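Local coordinates for protein serine-tRNA ligase (Naegleria fowleri, PDB 6BLJ) that probably attaches serine to its cognate tRNA in the cytosol, through an ATP-dependent seryl-adenylate, as a class II aminoacyl-tRNA synthetase, at residues N58-F63 with K130-E135. Residues are numbered along the deposited sequence; the frame is centred on the assembly and turned at random.
Sequences NHIKSF and KNSEEE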
# COMPACT_ATOMS: atom_id res chain seq x y z
N ASN A 58 14.04 -38.47 -21.38
CA ASN A 58 14.90 -39.65 -21.45
C ASN A 58 14.68 -40.43 -22.74
O ASN A 58 15.63 -41.02 -23.27
CB ASN A 58 14.68 -40.51 -20.21
CG ASN A 58 15.15 -39.81 -18.94
OD1 ASN A 58 16.12 -39.06 -18.97
ND2 ASN A 58 14.43 -40.01 -17.83
N HIS A 59 13.46 -40.44 -23.27
CA HIS A 59 13.21 -41.08 -24.56
C HIS A 59 13.95 -40.37 -25.68
O HIS A 59 14.55 -41.01 -26.55
CB HIS A 59 11.70 -41.09 -24.85
CG HIS A 59 11.33 -41.74 -26.15
ND1 HIS A 59 12.04 -42.79 -26.69
CD2 HIS A 59 10.34 -41.47 -27.03
CE1 HIS A 59 11.49 -43.15 -27.83
NE2 HIS A 59 10.46 -42.37 -28.06
N ILE A 60 13.95 -39.03 -25.66
CA ILE A 60 14.66 -38.28 -26.69
C ILE A 60 16.16 -38.50 -26.56
O ILE A 60 16.86 -38.68 -27.56
CB ILE A 60 14.31 -36.79 -26.58
CG1 ILE A 60 12.82 -36.56 -26.76
CG2 ILE A 60 15.06 -35.99 -27.65
CD1 ILE A 60 12.39 -35.14 -26.34
N LYS A 61 16.67 -38.52 -25.32
CA LYS A 61 18.10 -38.71 -25.09
C LYS A 61 18.60 -40.06 -25.60
O LYS A 61 19.77 -40.17 -26.00
CB LYS A 61 18.41 -38.56 -23.60
CG LYS A 61 18.71 -37.15 -23.16
CD LYS A 61 18.61 -37.01 -21.64
CE LYS A 61 19.36 -35.78 -21.14
NZ LYS A 61 19.07 -35.48 -19.71
N SER A 62 17.75 -41.08 -25.61
CA SER A 62 18.17 -42.38 -26.11
C SER A 62 18.49 -42.33 -27.60
O SER A 62 19.24 -43.18 -28.09
CB SER A 62 17.11 -43.44 -25.84
OG SER A 62 15.98 -43.26 -26.69
N PHE A 63 17.88 -41.38 -28.33
CA PHE A 63 18.16 -41.22 -29.76
C PHE A 63 19.63 -40.95 -30.02
O PHE A 63 20.17 -41.36 -31.06
CB PHE A 63 17.32 -40.08 -30.35
CG PHE A 63 15.82 -40.29 -30.28
CD1 PHE A 63 15.28 -41.52 -29.90
CD2 PHE A 63 14.96 -39.25 -30.57
CE1 PHE A 63 13.91 -41.70 -29.83
CE2 PHE A 63 13.58 -39.42 -30.51
CZ PHE A 63 13.06 -40.65 -30.14
N LYS A 130 17.14 -29.82 -25.77
CA LYS A 130 17.10 -28.53 -25.08
C LYS A 130 15.66 -28.10 -24.81
O LYS A 130 15.35 -27.61 -23.71
CB LYS A 130 17.83 -27.47 -25.91
N ASN A 131 14.77 -28.26 -25.79
CA ASN A 131 13.37 -27.87 -25.60
C ASN A 131 12.73 -28.66 -24.46
O ASN A 131 12.01 -28.10 -23.64
CB ASN A 131 12.59 -28.06 -26.89
CG ASN A 131 11.17 -27.54 -26.79
OD1 ASN A 131 10.94 -26.33 -26.77
ND2 ASN A 131 10.20 -28.45 -26.71
N SER A 132 12.99 -29.97 -24.40
CA SER A 132 12.41 -30.80 -23.35
C SER A 132 13.03 -30.48 -21.99
O SER A 132 12.34 -30.54 -20.97
CB SER A 132 12.59 -32.28 -23.68
OG SER A 132 11.40 -32.82 -24.19
N GLU A 133 14.34 -30.20 -21.95
CA GLU A 133 14.98 -29.84 -20.69
C GLU A 133 14.36 -28.58 -20.11
O GLU A 133 14.15 -28.49 -18.90
CB GLU A 133 16.48 -29.66 -20.88
CG GLU A 133 17.27 -30.94 -20.64
CD GLU A 133 18.72 -30.83 -21.08
OE1 GLU A 133 19.10 -29.80 -21.68
OE2 GLU A 133 19.48 -31.79 -20.83
N GLU A 134 14.03 -27.61 -20.96
CA GLU A 134 13.37 -26.41 -20.46
C GLU A 134 11.96 -26.72 -19.99
O GLU A 134 11.50 -26.17 -18.99
CB GLU A 134 13.35 -25.32 -21.52
CG GLU A 134 14.68 -24.62 -21.75
CD GLU A 134 14.64 -23.66 -22.93
OE1 GLU A 134 13.52 -23.25 -23.33
OE2 GLU A 134 15.72 -23.31 -23.44
N GLU A 135 11.27 -27.60 -20.71
CA GLU A 135 9.90 -27.94 -20.34
C GLU A 135 9.85 -28.66 -19.00
O GLU A 135 8.92 -28.44 -18.21
CB GLU A 135 9.24 -28.76 -21.45
CG GLU A 135 7.73 -28.63 -21.43
CD GLU A 135 7.07 -29.29 -22.61
OE1 GLU A 135 7.69 -30.17 -23.24
OE2 GLU A 135 5.92 -28.89 -22.93
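Beside Ile60, which meets Ser132 of the partner helix, the rings of His59 and Phe63 pack along their own helix, one turn apart. Phe63 CZ lies over one face of the His59 imidazole, 3.7 Å above its plane and displaced toward the rim. One face of the Phe63 ring receives His59 O, 3.3 Å above the plane, with Ile60 CA also over its rim. The same oxygen accepts a hydrogen bond from Ser62 OG, 2.7 Å from His59 O, with the donor 24° off the carbonyl plane. A serine fits here because its short hydroxyl can fold back onto its own helix.

Across the interface the closest touch is Ile60 CD1 against Ser132 OG, 3.3 Å apart. With CG1 opposite the carbonyl carbon (chi1 -60°) and CD1 extended beyond it, isoleucine sends one slender methyl arm at the neighbouring helix. Serine is small enough to let the methyl come this close, in van der Waals contact with the hydroxyl, at a point where the backbones come to 8.5 Å between Ile60 CA and Ser132 CA. On the exposed border, the ends of the extended Lys61 and Glu133 chains come toward each other, the chains crossing at roughly a right angle, and Lys61 NZ stands 3.9 Å from Glu133 OE2. This long salt bridge is probably a weak electrostatic link; flexible charged chains suit a border open to water.

Helices 38-76 and 114-147 run antiparallel here, as in the coiled-coil arm of seryl-tRNA synthetases, which binds tRNA in relatives. Asn131 and Glu135 pack against Ser433 and Arg296 of the second subunit. Phe63 stacks on Phe99 and touches Ile124 of helix 114-147, where Ile60 also packs on Ile124, His128 and Ile129, while Ser132 and Glu133 both touch Leu57 of helix 38-76.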